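Local coordinates for protein GLB-12 (Caenorhabditis elegans, PDB 4BJA) that binds heme as a globin, acts in redox signalling needed for reproduction in the worm, and can probably bind oxygen, at residues Ser126-Gly131 with Asp205-Glu210; Phe132-Gln137 with Leu209-Gln214; Glu42-Leu47 with Asp190-Phe195. The protein carries 1 engineered substitution. One frame throughout, in Å; residues are numbered along the deposited sequence. Where two conformers were deposited one is given.

In the fold
Along the chain the first partners come in the order 42-47, 126-131 and 132-137, and all three are met by the long C-terminal helix 185-214. Contacts 1 and 2 are neighbours, their centres 5 Å apart; they share Leu209 and Glu210 and touch each other, Phe207 packing against Leu133 and Gln137. Contact 3 lies across the centre of the chain, about 26 Å from contact 1 and 30 Å from contact 2, centre to centre. Helix 185-214 therefore spans the globin: its beginning joins helix 34-46 away from the heme, while its last turns back the heme-ligating His127 and the short helix 131-136, and also pack against the second subunit.

Contact 1 (Ser126-Gly131 with Asp205-Glu210); sequences SHVRQG and DSFELE. With HEM (protoporphyrin IX containing Fe), chain B; ACT (acetate ion), chain E.
The Phe207 ring has the CG2 methyl of Val128 over one face and the carbonyl oxygen of His127 at its edge, in the ring plane. The methyl makes a CH-pi contact, with Val128 CG2 3.8 Å from the Phe207 ring centroid and only 21° off the normal, shifted toward the CD2 rim. At the edge, Phe207 CE2 lies 3.5 Å from His127 O, an oxygen that also accepts the backbone N-H of Gln130. With CG anti to the backbone N (chi1 -180°), the phenyl group reaches from helix 185-214 to the turn after helix 113-126; the ring of Phe145, on helix 144-160, also meets it. Val128 CG2 is shared: Glu210 CG approaches it to 3.7 Å, while the carboxylate of Glu210 turns to Gln214.

The imidazole of His127 leads the other way, to the heme. Its NE2 binds the iron at 2.0 Å, and ND1 is hydrogen-bonded to Thr123 O, so both ring nitrogens are held and the rotation of the ring is fixed. The backbone and CB behind it rest on Phe207, with His127 CB 3.9 Å from Phe207 CD2. On the same side of the porphyrin as His127, the Gln130 amide lies over the outer edge of one pyrrole ring, with Gln130 NE2 3.3 Å from heme C3D. In the conformer described, Ser126 OG lies 3.0 Å from propionate oxygen O1A. With His92 as the second axial ligand of the iron, this is the proximal side of a six-coordinate globin heme, its histidine backed by the C-terminal helix.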
loop_
_atom_site.group_PDB
_atom_site.type_symbol
_atom_site.label_atom_id
_atom_site.label_comp_id
_atom_site.label_asym_id
_atom_site.label_seq_id
_atom_site.Cartn_x
_atom_site.Cartn_y
_atom_site.Cartn_z
ATOM N N SER A 126 -11.486 0.798 -13.212
ATOM C CA SER A 126 -12.060 0.738 -14.535
ATOM C C SER A 126 -12.137 -0.690 -15.039
ATOM O O SER A 126 -12.968 -1.025 -15.899
ATOM C CB SER A 126 -11.233 1.567 -15.501
ATOM O OG SER A 126 -11.540 1.191 -16.829
ATOM N N HIS A 127 -11.272 -1.530 -14.512
ATOM C CA HIS A 127 -11.270 -2.946 -14.954
ATOM C C HIS A 127 -12.457 -3.737 -14.476
ATOM O O HIS A 127 -12.676 -4.859 -14.951
ATOM C CB HIS A 127 -9.911 -3.619 -14.593
ATOM C CG HIS A 127 -8.820 -3.310 -15.584
ATOM N ND1 HIS A 127 -8.167 -2.099 -15.624
ATOM C CD2 HIS A 127 -8.289 -4.051 -16.590
ATOM C CE1 HIS A 127 -7.276 -2.105 -16.604
ATOM N NE2 HIS A 127 -7.352 -3.275 -17.219
ATOM N N VAL A 128 -13.229 -3.190 -13.528
ATOM C CA VAL A 128 -14.402 -3.885 -13.032
ATOM C C VAL A 128 -15.430 -4.040 -14.173
ATOM O O VAL A 128 -16.274 -4.933 -14.136
ATOM C CB VAL A 128 -14.994 -3.168 -11.821
ATOM C CG1 VAL A 128 -16.319 -3.788 -11.399
ATOM C CG2 VAL A 128 -13.981 -3.195 -10.633
ATOM N N ARG A 129 -15.311 -3.194 -15.195
ATOM C CA ARG A 129 -16.189 -3.249 -16.383
ATOM C C ARG A 129 -15.907 -4.468 -17.284
ATOM O O ARG A 129 -16.730 -4.802 -18.160
ATOM C CB ARG A 129 -16.030 -1.987 -17.247
ATOM C CG ARG A 129 -16.304 -0.648 -16.534
ATOM C CD ARG A 129 -16.513 0.512 -17.531
ATOM N NE ARG A 129 -17.915 0.957 -17.584
ATOM C CZ ARG A 129 -18.463 1.844 -16.743
ATOM N NH1 ARG A 129 -17.737 2.392 -15.768
ATOM N NH2 ARG A 129 -19.743 2.177 -16.868
ATOM N N GLN A 130 -14.734 -5.076 -17.110
ATOM C CA GLN A 130 -14.340 -6.266 -17.863
ATOM C C GLN A 130 -14.980 -7.465 -17.223
ATOM O O GLN A 130 -14.641 -7.841 -16.112
ATOM C CB GLN A 130 -12.812 -6.433 -17.911
ATOM C CG GLN A 130 -12.037 -5.255 -18.519
ATOM C CD GLN A 130 -12.613 -4.741 -19.843
ATOM O OE1 GLN A 130 -13.223 -5.490 -20.601
ATOM N NE2 GLN A 130 -12.384 -3.458 -20.132
ATOM N N GLY A 131 -15.935 -8.071 -17.921
ATOM C CA GLY A 131 -16.733 -9.131 -17.307
ATOM C C GLY A 131 -15.883 -10.311 -16.869
ATOM O O GLY A 131 -16.160 -10.909 -15.831
ATOM N N ASP A 205 -6.437 -3.511 -5.025
ATOM C CA ASP A 205 -7.284 -2.974 -3.965
ATOM C C ASP A 205 -8.390 -2.099 -4.510
ATOM O O ASP A 205 -9.536 -2.209 -4.065
ATOM C CB ASP A 205 -6.441 -2.247 -2.913
ATOM C CG ASP A 205 -5.758 -3.209 -1.935
ATOM O OD1 ASP A 205 -5.981 -4.445 -1.988
ATOM O OD2 ASP A 205 -5.002 -2.719 -1.063
ATOM N N SER A 206 -8.056 -1.279 -5.512
ATOM C CA SER A 206 -9.056 -0.411 -6.084
ATOM C C SER A 206 -10.127 -1.219 -6.850
ATOM O O SER A 206 -11.357 -0.956 -6.759
ATOM C CB SER A 206 -8.402 0.662 -6.939
ATOM O OG SER A 206 -7.646 0.111 -8.020
ATOM N N PHE A 207 -9.669 -2.208 -7.598
ATOM C CA PHE A 207 -10.603 -3.122 -8.253
ATOM C C PHE A 207 -11.559 -3.800 -7.231
ATOM O O PHE A 207 -12.791 -3.879 -7.427
ATOM C CB PHE A 207 -9.794 -4.189 -9.033
ATOM C CG PHE A 207 -10.669 -5.185 -9.761
ATOM C CD1 PHE A 207 -11.244 -6.251 -9.073
ATOM C CD2 PHE A 207 -10.941 -5.018 -11.110
ATOM C CE1 PHE A 207 -12.103 -7.155 -9.729
ATOM C CE2 PHE A 207 -11.774 -5.956 -11.790
ATOM C CZ PHE A 207 -12.361 -6.980 -11.087
ATOM N N GLU A 208 -10.989 -4.327 -6.151
ATOM C CA GLU A 208 -11.755 -5.134 -5.237
ATOM C C GLU A 208 -12.857 -4.276 -4.599
ATOM O O GLU A 208 -14.013 -4.714 -4.458
ATOM C CB GLU A 208 -10.824 -5.725 -4.207
ATOM C CG GLU A 208 -11.385 -6.889 -3.474
ATOM C CD GLU A 208 -11.496 -8.163 -4.328
ATOM O OE1 GLU A 208 -10.660 -8.403 -5.226
ATOM O OE2 GLU A 208 -12.415 -8.945 -4.052
ATOM N N LEU A 209 -12.491 -3.056 -4.246
ATOM C CA LEU A 209 -13.440 -2.136 -3.609
ATOM C C LEU A 209 -14.554 -1.747 -4.574
ATOM O O LEU A 209 -15.733 -1.694 -4.193
ATOM C CB LEU A 209 -12.695 -0.887 -3.128
ATOM C CG LEU A 209 -13.573 0.153 -2.389
ATOM C CD1 LEU A 209 -14.277 -0.451 -1.185
ATOM C CD2 LEU A 209 -12.718 1.355 -1.941
ATOM N N GLU A 210 -14.175 -1.434 -5.810
ATOM C CA GLU A 210 -15.147 -1.011 -6.794
ATOM C C GLU A 210 -16.122 -2.141 -7.110
ATOM O O GLU A 210 -17.346 -1.908 -7.237
ATOM C CB GLU A 210 -14.446 -0.524 -8.055
ATOM C CG GLU A 210 -15.409 -0.107 -9.195
ATOM C CD GLU A 210 -16.216 1.154 -8.871
ATOM O OE1 GLU A 210 -15.839 1.933 -7.970
ATOM O OE2 GLU A 210 -17.237 1.382 -9.552
HETATM C CHA HEM B . -8.177 -1.567 -20.535
HETATM C CHB HEM B . -3.965 -1.236 -18.170
HETATM C CHC HEM B . -4.420 -5.795 -16.713
HETATM C CHD HEM B . -8.160 -6.345 -19.695
HETATM C C1A HEM B . -7.043 -1.088 -19.975
HETATM C C2A HEM B . -6.608 0.297 -20.011
HETATM C C3A HEM B . -5.439 0.353 -19.350
HETATM C C4A HEM B . -5.105 -0.978 -18.893
HETATM C CMA HEM B . -4.526 1.584 -19.096
HETATM C CAA HEM B . -7.408 1.461 -20.684
HETATM C CBA HEM B . -7.826 2.519 -19.652
HETATM C CGA HEM B . -8.712 1.864 -18.688
HETATM O O1A HEM B . -9.663 1.160 -19.131
HETATM O O2A HEM B . -8.412 2.024 -17.476
HETATM C C1B HEM B . -3.791 -2.431 -17.537
HETATM C C2B HEM B . -2.757 -2.701 -16.546
HETATM C C3B HEM B . -2.889 -3.935 -16.147
HETATM C C4B HEM B . -3.993 -4.515 -16.869
HETATM C CMB HEM B . -1.719 -1.680 -16.053
HETATM C CAB HEM B . -2.003 -4.602 -15.061
HETATM C CBB HEM B . -1.915 -5.909 -15.018
HETATM C C1C HEM B . -5.471 -6.332 -17.375
HETATM C C2C HEM B . -5.918 -7.697 -17.257
HETATM C C3C HEM B . -6.951 -7.853 -18.066
HETATM C C4C HEM B . -7.182 -6.607 -18.761
HETATM C CMC HEM B . -5.296 -8.746 -16.305
HETATM C CAC HEM B . -7.730 -9.177 -18.242
HETATM C CBC HEM B . -8.987 -9.088 -18.642
HETATM C C1D HEM B . -8.447 -5.146 -20.242
HETATM C C2D HEM B . -9.367 -4.937 -21.321
HETATM C C3D HEM B . -9.373 -3.463 -21.569
HETATM C C4D HEM B . -8.457 -2.907 -20.615
HETATM C CMD HEM B . -10.201 -5.984 -22.094
HETATM C CAD HEM B . -10.169 -2.706 -22.649
HETATM C CBD HEM B . -9.178 -2.397 -23.783
HETATM C CGD HEM B . -8.693 -3.612 -24.571
HETATM O O1D HEM B . -9.354 -4.672 -24.604
HETATM O O2D HEM B . -7.630 -3.492 -25.195
HETATM N NA HEM B . -6.093 -1.858 -19.292
HETATM N NB HEM B . -4.557 -3.578 -17.728
HETATM N NC HEM B . -6.272 -5.705 -18.306
HETATM N ND HEM B . -7.911 -3.914 -19.852
HETATM FE FE HEM B . -6.209 -3.748 -18.822
HETATM C C ACT E . -13.194 -0.597 -22.599
HETATM O O ACT E . -12.945 -0.500 -21.394
HETATM O OXT ACT E . -12.507 0.158 -23.324
HETATM C CH3 ACT E . -14.247 -1.537 -23.034
#

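Contact 2 (Phe132-Gln137 with Leu209-Gln214); sequences FLEQNQ and LERAKQ. With HEM (protoporphyrin IX containing Fe), chain B.
Arg211 points its guanidinium end-on at the C-terminal end of helix 131-136, and two backbone carbonyls, those of Glu134 and Gln137, meet its edge close to its plane. NH1 donates to both, 2.8 Å to Glu134 O and 2.8 Å to Gln137 O, and NH2 adds a bond of 2.9 Å from Arg211 NH2 to Gln137 O. The Gln137 carbonyl is thus gripped by two nitrogens: NH1 lies in the carbonyl plane on a lone pair, NH2 well out of it. Toward Glu134 O, NH1 likewise stands above the carbonyl plane. The arginine chain runs extended from helix 185-214 and bends at chi3 (69°), which turns the flat end onto the carbonyls.

In the globin fold this joins the C-terminal helix to the segment that leads from the proximal histidine to helix 144-160. The positive group faces the negative end of a helix dipole, which probably strengthens the bonds; Glu208 forms a salt bridge to NH2. The carboxylate of Glu134 stays apart, although its CG lies 4.2 Å from Arg211 CD.

Gln137 sends its own side chain away from the arginine, its amide bonding to Tyr144 N and Asn143 OD1. Leu133, on the heme side of the short helix, sets CG 3.5 Å from the heme vinyl carbon CBC. Back on helix 185-214, Gln214 NE2 gives a nearly straight bond (173°) to the anti lone pair of Glu210 OE2, 2.8 Å away.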
loop_
_atom_site.group_PDB
_atom_site.type_symbol
_atom_site.label_atom_id
_atom_site.label_comp_id
_atom_site.label_asym_id
_atom_site.label_seq_id
_atom_site.Cartn_x
_atom_site.Cartn_y
_atom_site.Cartn_z
ATOM N N PHE A 132 -14.839 -10.627 -17.642
ATOM C CA PHE A 132 -13.958 -11.734 -17.314
ATOM C C PHE A 132 -13.349 -11.458 -15.948
ATOM O O PHE A 132 -13.282 -12.331 -15.103
ATOM C CB PHE A 132 -12.839 -11.906 -18.343
ATOM C CG PHE A 132 -11.813 -12.914 -17.938
ATOM C CD1 PHE A 132 -11.981 -14.272 -18.241
ATOM C CD2 PHE A 132 -10.654 -12.527 -17.258
ATOM C CE1 PHE A 132 -10.998 -15.218 -17.850
ATOM C CE2 PHE A 132 -9.695 -13.447 -16.872
ATOM C CZ PHE A 132 -9.872 -14.826 -17.162
ATOM N N LEU A 133 -12.905 -10.227 -15.730
ATOM C CA LEU A 133 -12.282 -9.932 -14.445
ATOM C C LEU A 133 -13.311 -9.826 -13.325
ATOM O O LEU A 133 -13.060 -10.283 -12.221
ATOM C CB LEU A 133 -11.454 -8.642 -14.533
ATOM C CG LEU A 133 -10.177 -8.735 -15.370
ATOM C CD1 LEU A 133 -9.575 -7.343 -15.510
ATOM C CD2 LEU A 133 -9.150 -9.677 -14.698
ATOM N N GLU A 134 -14.456 -9.192 -13.592
ATOM C CA GLU A 134 -15.517 -9.106 -12.583
ATOM C C GLU A 134 -15.880 -10.492 -12.044
ATOM O O GLU A 134 -16.007 -10.702 -10.835
ATOM C CB GLU A 134 -16.738 -8.400 -13.178
ATOM C CG GLU A 134 -17.484 -7.557 -12.179
ATOM C CD GLU A 134 -18.782 -8.164 -11.740
ATOM O OE1 GLU A 134 -18.878 -9.414 -11.620
ATOM O OE2 GLU A 134 -19.733 -7.366 -11.516
ATOM N N GLN A 135 -15.999 -11.450 -12.954
ATOM C CA GLN A 135 -16.290 -12.827 -12.592
ATOM C C GLN A 135 -15.123 -13.607 -11.992
ATOM O O GLN A 135 -15.329 -14.382 -11.064
ATOM C CB GLN A 135 -16.853 -13.594 -13.814
ATOM C CG GLN A 135 -18.366 -13.422 -13.964
ATOM C CD GLN A 135 -19.081 -14.651 -14.546
ATOM O OE1 GLN A 135 -18.459 -15.676 -14.863
ATOM N NE2 GLN A 135 -20.406 -14.542 -14.692
ATOM N N ASN A 136 -13.911 -13.421 -12.518
ATOM C CA ASN A 136 -12.804 -14.328 -12.194
ATOM C C ASN A 136 -11.681 -13.790 -11.331
ATOM O O ASN A 136 -10.928 -14.565 -10.770
ATOM C CB ASN A 136 -12.210 -14.930 -13.462
ATOM C CG ASN A 136 -13.260 -15.697 -14.266
ATOM O OD1 ASN A 136 -13.873 -16.627 -13.750
ATOM N ND2 ASN A 136 -13.494 -15.284 -15.491
ATOM N N GLN A 137 -11.541 -12.466 -11.266
ATOM C CA GLN A 137 -10.514 -11.878 -10.408
ATOM C C GLN A 137 -10.741 -12.277 -8.958
ATOM O O GLN A 137 -11.835 -12.062 -8.430
ATOM C CB GLN A 137 -10.556 -10.357 -10.526
ATOM C CG GLN A 137 -9.638 -9.629 -9.497
ATOM C CD GLN A 137 -8.175 -9.800 -9.807
ATOM O OE1 GLN A 137 -7.806 -10.460 -10.782
ATOM N NE2 GLN A 137 -7.311 -9.193 -8.974
ATOM N N LEU A 209 -12.491 -3.056 -4.246
ATOM C CA LEU A 209 -13.440 -2.136 -3.609
ATOM C C LEU A 209 -14.554 -1.747 -4.574
ATOM O O LEU A 209 -15.733 -1.694 -4.193
ATOM C CB LEU A 209 -12.695 -0.887 -3.128
ATOM C CG LEU A 209 -13.573 0.153 -2.389
ATOM C CD1 LEU A 209 -14.277 -0.451 -1.185
ATOM C CD2 LEU A 209 -12.718 1.355 -1.941
ATOM N N GLU A 210 -14.175 -1.434 -5.810
ATOM C CA GLU A 210 -15.147 -1.011 -6.794
ATOM C C GLU A 210 -16.122 -2.141 -7.110
ATOM O O GLU A 210 -17.346 -1.908 -7.237
ATOM C CB GLU A 210 -14.446 -0.524 -8.055
ATOM C CG GLU A 210 -15.409 -0.107 -9.195
ATOM C CD GLU A 210 -16.216 1.154 -8.871
ATOM O OE1 GLU A 210 -15.839 1.933 -7.970
ATOM O OE2 GLU A 210 -17.237 1.382 -9.552
ATOM N N ARG A 211 -15.597 -3.359 -7.227
ATOM C CA ARG A 211 -16.475 -4.499 -7.433
ATOM C C ARG A 211 -17.435 -4.705 -6.245
ATOM O O ARG A 211 -18.642 -4.945 -6.448
ATOM C CB ARG A 211 -15.658 -5.760 -7.727
ATOM C CG ARG A 211 -16.536 -6.985 -7.829
ATOM C CD ARG A 211 -15.754 -8.146 -8.394
ATOM N NE ARG A 211 -14.746 -8.622 -7.454
ATOM C CZ ARG A 211 -13.943 -9.656 -7.676
ATOM N NH1 ARG A 211 -14.041 -10.357 -8.812
ATOM N NH2 ARG A 211 -13.041 -9.993 -6.763
ATOM N N ALA A 212 -16.923 -4.591 -5.013
ATOM C CA ALA A 212 -17.756 -4.780 -3.822
ATOM C C ALA A 212 -18.888 -3.752 -3.785
ATOM O O ALA A 212 -20.025 -4.085 -3.431
ATOM C CB ALA A 212 -16.942 -4.731 -2.545
ATOM N N LYS A 213 -18.581 -2.520 -4.168
ATOM C CA LYS A 213 -19.578 -1.438 -4.143
ATOM C C LYS A 213 -20.659 -1.635 -5.188
ATOM O O LYS A 213 -21.847 -1.398 -4.919
ATOM C CB LYS A 213 -18.917 -0.085 -4.356
ATOM C CG LYS A 213 -18.169 0.431 -3.146
ATOM C CD LYS A 213 -17.542 1.765 -3.478
ATOM C CE LYS A 213 -16.643 2.281 -2.373
ATOM N NZ LYS A 213 -15.808 3.380 -2.920
ATOM N N GLN A 214 -20.244 -2.039 -6.388
ATOM C CA GLN A 214 -21.187 -2.331 -7.469
ATOM C C GLN A 214 -22.024 -3.560 -7.135
ATOM O O GLN A 214 -23.129 -3.724 -7.658
ATOM C CB GLN A 214 -20.441 -2.536 -8.777
ATOM C CG GLN A 214 -19.775 -1.279 -9.294
ATOM C CD GLN A 214 -19.334 -1.416 -10.739
ATOM O OE1 GLN A 214 -19.814 -2.295 -11.468
ATOM N NE2 GLN A 214 -18.417 -0.549 -11.166
HETATM C CHA HEM B . -8.177 -1.567 -20.535
HETATM C CHB HEM B . -3.965 -1.236 -18.170
HETATM C CHC HEM B . -4.420 -5.795 -16.713
HETATM C CHD HEM B . -8.160 -6.345 -19.695
HETATM C C1A HEM B . -7.043 -1.088 -19.975
HETATM C C2A HEM B . -6.608 0.297 -20.011
HETATM C C3A HEM B . -5.439 0.353 -19.350
HETATM C C4A HEM B . -5.105 -0.978 -18.893
HETATM C CMA HEM B . -4.526 1.584 -19.096
HETATM C CAA HEM B . -7.408 1.461 -20.684
HETATM C CBA HEM B . -7.826 2.519 -19.652
HETATM C CGA HEM B . -8.712 1.864 -18.688
HETATM O O1A HEM B . -9.663 1.160 -19.131
HETATM O O2A HEM B . -8.412 2.024 -17.476
HETATM C C1B HEM B . -3.791 -2.431 -17.537
HETATM C C2B HEM B . -2.757 -2.701 -16.546
HETATM C C3B HEM B . -2.889 -3.935 -16.147
HETATM C C4B HEM B . -3.993 -4.515 -16.869
HETATM C CMB HEM B . -1.719 -1.680 -16.053
HETATM C CAB HEM B . -2.003 -4.602 -15.061
HETATM C CBB HEM B . -1.915 -5.909 -15.018
HETATM C C1C HEM B . -5.471 -6.332 -17.375
HETATM C C2C HEM B . -5.918 -7.697 -17.257
HETATM C C3C HEM B . -6.951 -7.853 -18.066
HETATM C C4C HEM B . -7.182 -6.607 -18.761
HETATM C CMC HEM B . -5.296 -8.746 -16.305
HETATM C CAC HEM B . -7.730 -9.177 -18.242
HETATM C CBC HEM B . -8.987 -9.088 -18.642
HETATM C C1D HEM B . -8.447 -5.146 -20.242
HETATM C C2D HEM B . -9.367 -4.937 -21.321
HETATM C C3D HEM B . -9.373 -3.463 -21.569
HETATM C C4D HEM B . -8.457 -2.907 -20.615
HETATM C CMD HEM B . -10.201 -5.984 -22.094
HETATM C CAD HEM B . -10.169 -2.706 -22.649
HETATM C CBD HEM B . -9.178 -2.397 -23.783
HETATM C CGD HEM B . -8.693 -3.612 -24.571
HETATM O O1D HEM B . -9.354 -4.672 -24.604
HETATM O O2D HEM B . -7.630 -3.492 -25.195
HETATM N NA HEM B . -6.093 -1.858 -19.292
HETATM N NB HEM B . -4.557 -3.578 -17.728
HETATM N NC HEM B . -6.272 -5.705 -18.306
HETATM N ND HEM B . -7.911 -3.914 -19.852
HETATM FE FE HEM B . -6.209 -3.748 -18.822
#

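Contact 3 (Glu42-Leu47 with Asp190-Phe195); sequences ETWQRL and DVWKKF
Trp192 reaches from helix 185-214 to helix 34-46 and meets both Thr43 and Trp44 there. Its indole N-H is spent on threonine: NE1 donates to Thr43 OG1 at 2.8 Å, nearly straight (167°), with the oxygen only 5° out of the ring plane. Thr43 holds OG1 between its backbone N and carbonyl carbon (chi1 55°), where the hydroxyl can also bond to Leu39 O one turn earlier. The benzo end of Trp192 leans on the neighbouring residue, with Trp192 CH2 3.9 Å from Trp44 CE3 and the two side chains crossing at about a right angle. Trp44 NE1 is bound in turn to Glu101, and Ile157 and Leu160 pack against Trp192.

This buried core is small. The backbones stay well apart, 9.5 Å between the CA atoms of Thr43 and Trp192, and Gln45, Arg46, Asp190 and Lys193 lie on the exposed sides of the two helices. A leucine in place of Trp192 would probably leave Thr43 OG1 without its N-H donor and open a gap beside Trp44. Away from the heme-binding residues, though Trp44 comes within about 10 Å of the heme, the contact ties the first long helix to the last, as the A and H helices meet in globins.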
loop_
_atom_site.group_PDB
_atom_site.type_symbol
_atom_site.label_atom_id
_atom_site.label_comp_id
_atom_site.label_asym_id
_atom_site.label_seq_id
_atom_site.Cartn_x
_atom_site.Cartn_y
_atom_site.Cartn_z
ATOM N N GLU A 42 14.457 7.126 -15.708
ATOM C CA GLU A 42 15.664 7.102 -16.577
ATOM C C GLU A 42 15.861 5.715 -17.188
ATOM O O GLU A 42 16.152 5.613 -18.370
ATOM C CB GLU A 42 16.891 7.536 -15.810
ATOM C CG GLU A 42 16.871 9.012 -15.417
ATOM C CD GLU A 42 18.231 9.535 -14.956
ATOM O OE1 GLU A 42 19.026 8.753 -14.396
ATOM O OE2 GLU A 42 18.504 10.750 -15.128
ATOM N N THR A 43 15.673 4.664 -16.382
ATOM C CA THR A 43 15.789 3.305 -16.927
ATOM C C THR A 43 14.720 2.992 -17.990
ATOM O O THR A 43 15.025 2.345 -18.987
ATOM C CB THR A 43 15.844 2.224 -15.857
ATOM O OG1 THR A 43 14.712 2.364 -15.006
ATOM C CG2 THR A 43 17.137 2.365 -15.027
ATOM N N TRP A 44 13.476 3.409 -17.785
ATOM C CA TRP A 44 12.446 3.228 -18.770
ATOM C C TRP A 44 12.793 3.976 -20.058
ATOM O O TRP A 44 12.588 3.463 -21.176
ATOM C CB TRP A 44 11.119 3.706 -18.208
ATOM C CG TRP A 44 9.962 3.693 -19.201
ATOM C CD1 TRP A 44 9.470 4.763 -19.905
ATOM C CD2 TRP A 44 9.133 2.573 -19.545
ATOM N NE1 TRP A 44 8.412 4.370 -20.681
ATOM C CE2 TRP A 44 8.182 3.032 -20.492
ATOM C CE3 TRP A 44 9.121 1.212 -19.162
ATOM C CZ2 TRP A 44 7.178 2.194 -21.033
ATOM C CZ3 TRP A 44 8.151 0.387 -19.718
ATOM C CH2 TRP A 44 7.181 0.875 -20.636
ATOM N N GLN A 45 13.287 5.217 -19.920
ATOM C CA GLN A 45 13.674 5.993 -21.095
ATOM C C GLN A 45 14.863 5.452 -21.900
ATOM O O GLN A 45 14.965 5.741 -23.096
ATOM C CB GLN A 45 13.968 7.422 -20.666
ATOM C CG GLN A 45 12.677 8.120 -20.370
ATOM C CD GLN A 45 12.905 9.582 -20.268
ATOM O OE1 GLN A 45 13.660 10.026 -19.402
ATOM N NE2 GLN A 45 12.272 10.350 -21.149
ATOM N N ARG A 46 15.760 4.714 -21.246
ATOM C CA ARG A 46 16.935 4.108 -21.891
ATOM C C ARG A 46 16.484 3.062 -22.907
ATOM O O ARG A 46 17.189 2.790 -23.895
ATOM C CB ARG A 46 17.781 3.361 -20.874
ATOM C CG ARG A 46 18.671 4.104 -19.926
ATOM C CD ARG A 46 19.295 3.002 -18.990
ATOM N NE ARG A 46 20.033 3.371 -17.765
ATOM C CZ ARG A 46 20.438 4.596 -17.407
ATOM N NH1 ARG A 46 20.183 5.660 -18.157
ATOM N NH2 ARG A 46 21.119 4.754 -16.274
ATOM N N LEU A 47 15.313 2.471 -22.679
ATOM C CA LEU A 47 14.789 1.453 -23.598
ATOM C C LEU A 47 14.593 1.970 -25.023
ATOM O O LEU A 47 14.044 3.052 -25.246
ATOM C CB LEU A 47 13.462 0.917 -23.081
ATOM C CG LEU A 47 13.343 -0.329 -22.170
ATOM C CD1 LEU A 47 14.607 -0.832 -21.458
ATOM C CD2 LEU A 47 12.123 -0.183 -21.265
ATOM N N ASP A 190 15.682 -3.997 -7.714
ATOM C CA ASP A 190 14.933 -3.806 -6.487
ATOM C C ASP A 190 13.900 -2.670 -6.658
ATOM O O ASP A 190 12.757 -2.809 -6.229
ATOM C CB ASP A 190 15.884 -3.549 -5.293
ATOM C CG ASP A 190 16.873 -4.714 -5.027
ATOM O OD1 ASP A 190 16.813 -5.792 -5.653
ATOM O OD2 ASP A 190 17.771 -4.525 -4.172
ATOM N N VAL A 191 14.287 -1.575 -7.312
ATOM C CA VAL A 191 13.374 -0.458 -7.495
ATOM C C VAL A 191 12.188 -0.845 -8.379
ATOM O O VAL A 191 11.029 -0.516 -8.055
ATOM C CB VAL A 191 14.091 0.805 -8.046
ATOM C CG1 VAL A 191 13.087 1.844 -8.396
ATOM C CG2 VAL A 191 15.066 1.355 -6.994
ATOM N N TRP A 192 12.466 -1.543 -9.488
ATOM C CA TRP A 192 11.393 -1.926 -10.380
ATOM C C TRP A 192 10.488 -2.938 -9.700
ATOM O O TRP A 192 9.270 -2.932 -9.899
ATOM C CB TRP A 192 11.961 -2.439 -11.749
ATOM C CG TRP A 192 12.129 -1.299 -12.678
ATOM C CD1 TRP A 192 13.255 -0.542 -12.857
ATOM C CD2 TRP A 192 11.122 -0.725 -13.511
ATOM N NE1 TRP A 192 13.015 0.459 -13.770
ATOM C CE2 TRP A 192 11.712 0.362 -14.198
ATOM C CE3 TRP A 192 9.785 -1.046 -13.774
ATOM C CZ2 TRP A 192 10.993 1.140 -15.122
ATOM C CZ3 TRP A 192 9.081 -0.282 -14.696
ATOM C CH2 TRP A 192 9.681 0.812 -15.346
ATOM N N LYS A 193 11.057 -3.831 -8.895
ATOM C CA LYS A 193 10.181 -4.747 -8.135
ATOM C C LYS A 193 9.277 -3.993 -7.154
ATOM O O LYS A 193 8.104 -4.307 -7.062
ATOM C CB LYS A 193 10.953 -5.865 -7.441
ATOM C CG LYS A 193 11.487 -6.887 -8.462
ATOM C CD LYS A 193 12.242 -8.014 -7.756
ATOM C CE LYS A 193 12.790 -9.030 -8.755
ATOM N NZ LYS A 193 13.739 -10.032 -8.074
ATOM N N LYS A 194 9.836 -3.018 -6.413
ATOM C CA LYS A 194 8.974 -2.251 -5.485
ATOM C C LYS A 194 7.879 -1.515 -6.227
ATOM O O LYS A 194 6.719 -1.535 -5.809
ATOM C CB LYS A 194 9.788 -1.273 -4.659
ATOM C CG LYS A 194 10.655 -2.008 -3.644
ATOM C CD LYS A 194 11.350 -0.981 -2.697
ATOM C CE LYS A 194 12.128 0.124 -3.429
ATOM N NZ LYS A 194 12.682 1.191 -2.472
ATOM N N PHE A 195 8.254 -0.893 -7.351
ATOM C CA PHE A 195 7.332 -0.158 -8.147
ATOM C C PHE A 195 6.220 -1.071 -8.683
ATOM O O PHE A 195 5.011 -0.802 -8.520
ATOM C CB PHE A 195 8.099 0.556 -9.308
ATOM C CG PHE A 195 7.204 1.137 -10.369
ATOM C CD1 PHE A 195 6.204 2.070 -10.042
ATOM C CD2 PHE A 195 7.344 0.739 -11.710
ATOM C CE1 PHE A 195 5.344 2.609 -11.013
ATOM C CE2 PHE A 195 6.472 1.266 -12.686
ATOM C CZ PHE A 195 5.480 2.215 -12.342
#